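Ribonuclease P protein component 3 (Thermococcus kodakarensis KOD1, PDB 3WYZ) probably serves as a protein subunit of ribonuclease P, the RNA-based enzyme that cleaves the 5' leader from precursor tRNAs. Local coordinates at residues D95-I103 with D119-M129; Y169-S177 with S208-I216. All coordinates share one frame; numbering follows the deposited sequence.

Contact 1. Residues D95-I103 with D119-M129; sequences DMRINRMAI and DPGFDHTLAGM
Neighbouring helices on the outside of a TIM-barrel-like fold meet here: helix 96-104 packs beside helix 124-133 and the loop that leads into it, with Leu126 and Met129 facing Asn99, Arg100 and Ile103. The short helical segments run nearly parallel, their axes 24° apart and 9.9 Å at closest approach. Leu126 reaches across the middle. Its CD2 methyl rests on the backbone of the facing helix, 3.5 Å from Arg100 CA, and the aliphatic root of Arg100 crosses it at about a right angle. Arg100 has CG anti to the backbone N (chi1 -169°), which carries that CG to Met129 CE, 3.9 Å away, while the charged end turns off to a salt bridge with Glu104. Deeper down, Ile103 CG2 presses on Met129 CB at 3.4 Å, tighter than an ordinary carbon contact. At the N-terminal end, the bent chain of Met96 lays its CE methyl against Gly121 CA, at 3.6 Å. The polar link is the bond from Asn99 ND2 to Gly121 O, 2.9 Å long; the donor lies in the carbonyl plane, on a lone pair, although the N-H points somewhat off line (139°). The same ND2 also serves Pro113 O, and OD1 accepts from Gly94 N, so the buried amide is held at both ends. A leucine in place of Asn99 would probably leave the Gly121 and Pro113 carbonyls without their shared donor and Gly94 N without its acceptor, freeing the loop to shift. Asp123, the N-cap of the second helix, takes Leu126 N on OD1 at 2.8 Å, which fixes the turn that presents Leu126. The chemistry is thus divided: apolar side chains set the spacing of the helices, and one amide ties the entry loop to the first of them.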
# COMPACT_ATOMS: atom_id res chain seq x y z
N ASP A 95 -9.30 -0.45 -10.47
CA ASP A 95 -10.34 0.25 -11.22
C ASP A 95 -9.89 1.69 -11.40
O ASP A 95 -9.39 2.31 -10.46
CB ASP A 95 -11.67 0.17 -10.47
CG ASP A 95 -12.84 0.79 -11.25
OD1 ASP A 95 -12.70 1.09 -12.45
OD2 ASP A 95 -13.91 0.96 -10.64
N MET A 96 -10.06 2.22 -12.61
CA MET A 96 -9.56 3.55 -12.93
C MET A 96 -10.32 4.67 -12.22
O MET A 96 -9.72 5.68 -11.84
CB MET A 96 -9.57 3.78 -14.44
CG MET A 96 -8.33 3.25 -15.14
SD MET A 96 -6.81 4.03 -14.56
CE MET A 96 -5.86 4.04 -16.08
N ARG A 97 -11.63 4.49 -12.05
CA ARG A 97 -12.44 5.42 -11.25
C ARG A 97 -12.00 5.42 -9.79
O ARG A 97 -11.98 6.47 -9.13
CB ARG A 97 -13.93 5.05 -11.32
CG ARG A 97 -14.58 5.31 -12.66
CD ARG A 97 -16.09 5.14 -12.60
NE ARG A 97 -16.72 5.50 -13.87
CZ ARG A 97 -18.03 5.48 -14.10
NH1 ARG A 97 -18.89 5.11 -13.15
NH2 ARG A 97 -18.49 5.83 -15.30
N ILE A 98 -11.64 4.24 -9.29
CA ILE A 98 -11.18 4.08 -7.91
C ILE A 98 -9.79 4.66 -7.74
O ILE A 98 -9.54 5.40 -6.79
CB ILE A 98 -11.19 2.59 -7.48
CG1 ILE A 98 -12.63 2.05 -7.49
CG2 ILE A 98 -10.55 2.41 -6.11
CD1 ILE A 98 -13.59 2.76 -6.56
N ASN A 99 -8.89 4.32 -8.66
CA ASN A 99 -7.54 4.88 -8.66
C ASN A 99 -7.56 6.41 -8.61
O ASN A 99 -6.82 7.01 -7.84
CB ASN A 99 -6.76 4.43 -9.90
CG ASN A 99 -6.35 2.97 -9.84
OD1 ASN A 99 -6.71 2.25 -8.92
ND2 ASN A 99 -5.60 2.52 -10.83
N ARG A 100 -8.42 7.02 -9.41
CA ARG A 100 -8.55 8.48 -9.46
C ARG A 100 -9.15 9.05 -8.17
O ARG A 100 -8.64 10.02 -7.62
CB ARG A 100 -9.40 8.90 -10.66
CG ARG A 100 -9.38 10.40 -10.96
CD ARG A 100 -10.61 10.84 -11.74
NE ARG A 100 -11.84 10.70 -10.94
CZ ARG A 100 -13.07 10.99 -11.36
NH1 ARG A 100 -13.28 11.45 -12.60
NH2 ARG A 100 -14.10 10.83 -10.54
N MET A 101 -10.24 8.43 -7.70
CA MET A 101 -10.94 8.92 -6.51
C MET A 101 -10.13 8.75 -5.23
O MET A 101 -10.24 9.55 -4.31
CB MET A 101 -12.29 8.21 -6.35
CG MET A 101 -13.17 8.79 -5.25
SD MET A 101 -13.58 10.53 -5.51
CE MET A 101 -14.49 10.89 -4.02
N ALA A 102 -9.32 7.69 -5.17
CA ALA A 102 -8.40 7.50 -4.05
C ALA A 102 -7.38 8.63 -3.99
O ALA A 102 -7.09 9.14 -2.91
CB ALA A 102 -7.70 6.16 -4.18
N ILE A 103 -6.86 9.02 -5.15
CA ILE A 103 -5.91 10.13 -5.25
C ILE A 103 -6.59 11.45 -4.90
O ILE A 103 -6.07 12.22 -4.09
CB ILE A 103 -5.31 10.25 -6.67
CG1 ILE A 103 -4.49 9.00 -7.05
CG2 ILE A 103 -4.46 11.52 -6.80
CD1 ILE A 103 -3.31 8.72 -6.15
N ASP A 119 -2.70 -3.06 -17.89
CA ASP A 119 -1.96 -1.81 -18.00
C ASP A 119 -1.65 -1.25 -16.59
O ASP A 119 -2.23 -1.72 -15.60
CB ASP A 119 -2.75 -0.78 -18.84
CG ASP A 119 -4.06 -0.37 -18.18
OD1 ASP A 119 -4.03 0.36 -17.16
OD2 ASP A 119 -5.12 -0.75 -18.72
N PRO A 120 -0.75 -0.26 -16.49
CA PRO A 120 -0.32 0.27 -15.18
C PRO A 120 -1.43 0.83 -14.29
O PRO A 120 -1.32 0.78 -13.07
CB PRO A 120 0.65 1.39 -15.55
CG PRO A 120 1.17 1.01 -16.88
CD PRO A 120 0.05 0.32 -17.59
N GLY A 121 -2.48 1.38 -14.90
CA GLY A 121 -3.55 2.02 -14.16
C GLY A 121 -3.07 3.32 -13.53
O GLY A 121 -3.60 3.77 -12.51
N PHE A 122 -2.08 3.92 -14.17
CA PHE A 122 -1.38 5.08 -13.62
C PHE A 122 -0.74 5.80 -14.80
O PHE A 122 -0.14 5.17 -15.67
CB PHE A 122 -0.32 4.60 -12.63
CG PHE A 122 0.10 5.64 -11.62
CD1 PHE A 122 -0.74 5.98 -10.57
CD2 PHE A 122 1.34 6.25 -11.70
CE1 PHE A 122 -0.35 6.92 -9.64
CE2 PHE A 122 1.74 7.19 -10.77
CZ PHE A 122 0.89 7.52 -9.74
N ASP A 123 -0.89 7.12 -14.82
CA ASP A 123 -0.43 7.94 -15.94
C ASP A 123 0.02 9.32 -15.46
O ASP A 123 -0.04 9.62 -14.26
CB ASP A 123 -1.55 8.06 -16.99
CG ASP A 123 -2.86 8.58 -16.40
OD1 ASP A 123 -2.88 9.05 -15.24
OD2 ASP A 123 -3.89 8.52 -17.11
N HIS A 124 0.48 10.16 -16.39
CA HIS A 124 0.89 11.53 -16.08
C HIS A 124 -0.15 12.27 -15.24
O HIS A 124 0.22 13.01 -14.32
CB HIS A 124 1.18 12.31 -17.37
CG HIS A 124 2.43 11.89 -18.07
ND1 HIS A 124 3.68 12.38 -17.74
CD2 HIS A 124 2.63 11.02 -19.09
CE1 HIS A 124 4.59 11.83 -18.52
NE2 HIS A 124 3.98 11.01 -19.36
N THR A 125 -1.43 12.08 -15.56
CA THR A 125 -2.53 12.73 -14.85
C THR A 125 -2.61 12.29 -13.39
O THR A 125 -2.59 13.12 -12.48
CB THR A 125 -3.89 12.45 -15.54
OG1 THR A 125 -3.86 12.94 -16.88
CG2 THR A 125 -5.05 13.10 -14.78
N LEU A 126 -2.71 10.98 -13.16
CA LEU A 126 -2.80 10.46 -11.79
C LEU A 126 -1.51 10.68 -11.00
O LEU A 126 -1.56 10.92 -9.79
CB LEU A 126 -3.13 8.97 -11.81
CG LEU A 126 -4.52 8.58 -12.29
CD1 LEU A 126 -4.61 7.09 -12.56
CD2 LEU A 126 -5.56 8.99 -11.25
N ALA A 127 -0.38 10.60 -11.69
CA ALA A 127 0.92 10.81 -11.05
C ALA A 127 1.01 12.24 -10.52
O ALA A 127 1.46 12.46 -9.39
CB ALA A 127 2.06 10.53 -12.02
N GLY A 128 0.57 13.18 -11.34
CA GLY A 128 0.54 14.59 -10.98
C GLY A 128 -0.34 14.86 -9.78
O GLY A 128 0.09 15.52 -8.84
N MET A 129 -1.57 14.35 -9.80
CA MET A 129 -2.50 14.56 -8.70
C MET A 129 -2.02 13.90 -7.41
O MET A 129 -2.23 14.45 -6.32
CB MET A 129 -3.89 14.01 -9.05
CG MET A 129 -4.63 14.82 -10.10
SD MET A 129 -6.36 14.30 -10.23
CE MET A 129 -6.17 12.68 -10.97

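Contact 2. Residues Y169-S177 with S208-I216; sequences YRVPRFITS and SLNFYPRTI
The side chain of Arg173 passes obliquely across Tyr212 and can be followed from root to tip. CB leaves the strand with CG set between the backbone N and the carbonyl carbon (chi1 64°), a start hemmed in by both that turns the chain toward helix 211-217. CG then passes Ser208 OG at 3.8 Å, a hydroxyl already engaged with Glu204 O. After a bend at chi2, CD comes up to Tyr212 CE2, and NE lies 3.7 Å from that same CE2. The guanidinium carbon CZ continues past CE2, the guanidinium and ring planes 28° apart. At the tip NH2 stays beside Tyr212 OH and CE2. NH1 also comes close to Tyr212 OH, but at an angle too poor for a hydrogen bond, and donates instead to Val171 O, 3.0 Å away and almost straight at 169°. That acceptor lies in the guanidinium plane, although NH1 stands above the plane of the carbonyl, so the bond helps fix the rotation of the group while Tyr212 OH sits over one of its faces. The ring of Tyr212 has the Arg173 backbone N over this near face and Phe211 over the opposite one, while Pro172 meets it obliquely. Farther along the strand, Ser208 O receives a weak bond from Ile175 N and a CA-H...O contact from Phe174 CA at 3.2 Å. Leu209 CD2 packs against Ile175, and Pro213 and Ile216 close on Phe174, whose side chain also touches Met16 of strand 14-18. Helix 211-217 crosses strand 173-176 steeply, and side chains of both meet those of strand 14-18, consistent with the place where the TIM-barrel-like fold brings its first and last strands together.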
# COMPACT_ATOMS: atom_id res chain seq x y z
N TYR A 169 7.37 12.46 -10.95
CA TYR A 169 6.46 13.38 -10.28
C TYR A 169 6.72 13.49 -8.77
O TYR A 169 6.00 14.18 -8.06
CB TYR A 169 5.01 12.97 -10.55
CG TYR A 169 4.55 13.35 -11.93
CD1 TYR A 169 4.74 12.49 -13.01
CD2 TYR A 169 3.95 14.58 -12.17
CE1 TYR A 169 4.33 12.84 -14.28
CE2 TYR A 169 3.54 14.94 -13.45
CZ TYR A 169 3.73 14.06 -14.49
OH TYR A 169 3.31 14.41 -15.75
N ARG A 170 7.75 12.81 -8.28
CA ARG A 170 8.12 12.85 -6.86
C ARG A 170 6.94 12.47 -5.97
O ARG A 170 6.63 13.15 -5.00
CB ARG A 170 8.69 14.24 -6.49
CG ARG A 170 9.77 14.73 -7.45
CD ARG A 170 10.75 15.67 -6.77
NE ARG A 170 11.68 14.96 -5.88
CZ ARG A 170 12.71 15.53 -5.24
NH1 ARG A 170 12.98 16.83 -5.37
NH2 ARG A 170 13.49 14.78 -4.45
N VAL A 171 6.29 11.36 -6.31
CA VAL A 171 5.15 10.87 -5.55
C VAL A 171 5.69 10.00 -4.42
O VAL A 171 6.62 9.23 -4.64
CB VAL A 171 4.19 10.02 -6.41
CG1 VAL A 171 2.96 9.60 -5.60
CG2 VAL A 171 3.75 10.78 -7.65
N PRO A 172 5.13 10.13 -3.20
CA PRO A 172 5.58 9.22 -2.14
C PRO A 172 5.28 7.77 -2.50
O PRO A 172 4.34 7.51 -3.25
CB PRO A 172 4.77 9.65 -0.92
CG PRO A 172 4.31 11.05 -1.22
CD PRO A 172 4.14 11.10 -2.71
N ARG A 173 6.07 6.84 -1.98
CA ARG A 173 5.87 5.42 -2.27
C ARG A 173 6.50 4.53 -1.22
O ARG A 173 7.34 4.96 -0.44
CB ARG A 173 6.42 5.06 -3.64
CG ARG A 173 7.93 5.20 -3.79
CD ARG A 173 8.33 6.67 -3.94
NE ARG A 173 9.74 6.84 -4.21
CZ ARG A 173 10.30 7.97 -4.63
NH1 ARG A 173 9.57 9.07 -4.84
NH2 ARG A 173 11.61 8.00 -4.85
N PHE A 174 6.07 3.28 -1.21
CA PHE A 174 6.69 2.26 -0.38
C PHE A 174 6.55 0.89 -1.02
O PHE A 174 5.64 0.67 -1.81
CB PHE A 174 6.09 2.27 1.03
CG PHE A 174 4.59 2.13 1.06
CD1 PHE A 174 4.00 0.88 1.07
CD2 PHE A 174 3.78 3.25 1.11
CE1 PHE A 174 2.62 0.75 1.11
CE2 PHE A 174 2.41 3.13 1.16
CZ PHE A 174 1.82 1.87 1.15
N ILE A 175 7.48 -0.00 -0.69
CA ILE A 175 7.39 -1.40 -1.08
C ILE A 175 6.78 -2.17 0.08
O ILE A 175 7.14 -1.93 1.24
CB ILE A 175 8.77 -2.02 -1.40
CG1 ILE A 175 9.56 -1.16 -2.40
CG2 ILE A 175 8.61 -3.45 -1.90
CD1 ILE A 175 8.87 -0.92 -3.72
N THR A 176 5.88 -3.10 -0.22
CA THR A 176 5.27 -3.93 0.80
C THR A 176 4.92 -5.32 0.29
O THR A 176 4.73 -5.53 -0.90
CB THR A 176 4.01 -3.26 1.40
OG1 THR A 176 3.45 -4.10 2.40
CG2 THR A 176 2.96 -2.97 0.32
N SER A 177 4.86 -6.28 1.21
CA SER A 177 4.46 -7.64 0.88
C SER A 177 2.96 -7.74 0.63
O SER A 177 2.53 -8.52 -0.22
CB SER A 177 4.86 -8.61 2.01
OG SER A 177 4.09 -8.38 3.19
N SER A 208 12.10 3.64 0.27
CA SER A 208 10.75 3.07 0.19
C SER A 208 10.37 2.20 1.40
O SER A 208 9.18 1.96 1.64
CB SER A 208 10.59 2.27 -1.10
OG SER A 208 10.75 3.11 -2.23
N LEU A 209 11.36 1.72 2.15
CA LEU A 209 11.11 0.98 3.39
C LEU A 209 11.44 1.79 4.65
O LEU A 209 11.07 1.41 5.75
CB LEU A 209 11.91 -0.31 3.41
CG LEU A 209 11.53 -1.39 2.39
CD1 LEU A 209 12.46 -2.58 2.54
CD2 LEU A 209 10.07 -1.82 2.54
N ASN A 210 12.13 2.92 4.48
CA ASN A 210 12.64 3.69 5.61
C ASN A 210 11.97 5.06 5.66
O ASN A 210 11.06 5.29 6.46
CB ASN A 210 14.17 3.79 5.50
CG ASN A 210 14.81 4.47 6.70
OD1 ASN A 210 14.17 5.20 7.46
ND2 ASN A 210 16.11 4.23 6.87
N PHE A 211 12.40 5.96 4.77
CA PHE A 211 12.02 7.37 4.85
C PHE A 211 10.54 7.62 4.57
O PHE A 211 9.89 8.37 5.30
CB PHE A 211 12.88 8.19 3.89
CG PHE A 211 12.48 9.62 3.81
CD1 PHE A 211 12.78 10.50 4.84
CD2 PHE A 211 11.80 10.10 2.70
CE1 PHE A 211 12.40 11.83 4.77
CE2 PHE A 211 11.43 11.43 2.62
CZ PHE A 211 11.72 12.30 3.66
N TYR A 212 10.00 7.01 3.52
CA TYR A 212 8.62 7.28 3.12
C TYR A 212 7.56 6.70 4.06
O TYR A 212 6.55 7.35 4.30
CB TYR A 212 8.37 6.83 1.68
CG TYR A 212 9.02 7.74 0.67
CD1 TYR A 212 8.53 9.02 0.43
CD2 TYR A 212 10.15 7.34 -0.03
CE1 TYR A 212 9.13 9.86 -0.49
CE2 TYR A 212 10.77 8.18 -0.94
CZ TYR A 212 10.26 9.43 -1.17
OH TYR A 212 10.87 10.26 -2.08
N PRO A 213 7.78 5.48 4.57
CA PRO A 213 6.89 4.98 5.62
C PRO A 213 6.89 5.86 6.88
O PRO A 213 5.84 6.06 7.50
CB PRO A 213 7.47 3.60 5.92
CG PRO A 213 8.04 3.16 4.62
CD PRO A 213 8.64 4.41 4.04
N ARG A 214 8.06 6.40 7.25
CA ARG A 214 8.18 7.33 8.39
C ARG A 214 7.33 8.59 8.23
O ARG A 214 6.88 9.18 9.21
CB ARG A 214 9.64 7.73 8.61
CG ARG A 214 10.49 6.68 9.31
CD ARG A 214 11.99 6.92 9.07
NE ARG A 214 12.36 8.33 9.20
CZ ARG A 214 13.45 8.89 8.68
NH1 ARG A 214 14.33 8.17 7.98
NH2 ARG A 214 13.67 10.19 8.86
N THR A 215 7.12 9.02 6.99
CA THR A 215 6.29 10.18 6.67
C THR A 215 4.79 9.93 6.92
O THR A 215 4.01 10.89 6.99
CB THR A 215 6.52 10.59 5.19
OG1 THR A 215 7.90 10.91 5.02
CG2 THR A 215 5.67 11.79 4.78
N ILE A 216 4.40 8.67 7.05
CA ILE A 216 2.99 8.27 7.18
C ILE A 216 2.64 7.71 8.56
O ILE A 216 1.60 8.06 9.13
CB ILE A 216 2.64 7.19 6.12
CG1 ILE A 216 2.97 7.70 4.72
CG2 ILE A 216 1.17 6.80 6.22
CD1 ILE A 216 3.09 6.59 3.68

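Contact 1 closes before contact 2 opens along the chain, and their centres lie about 18 Å apart. Contact 1 joins two consecutive outer helices that flank strand 109-111; contact 2 joins the last strand of the same parallel sheet to the C-terminal helices. Between them run strand 136-140, which pairs with strand 173-176, and the long helix 149-168. The two also touch directly: His124 ND1 is probably hydrogen-bonded to Tyr169 OH at 2.9 Å, and Ala127 and Gly128 pack on the tyrosine ring. Helix 124-133 of contact 1 is thereby joined to the loop entering strand 173-176, linking helical coat and sheet end directly within one barrel-like domain.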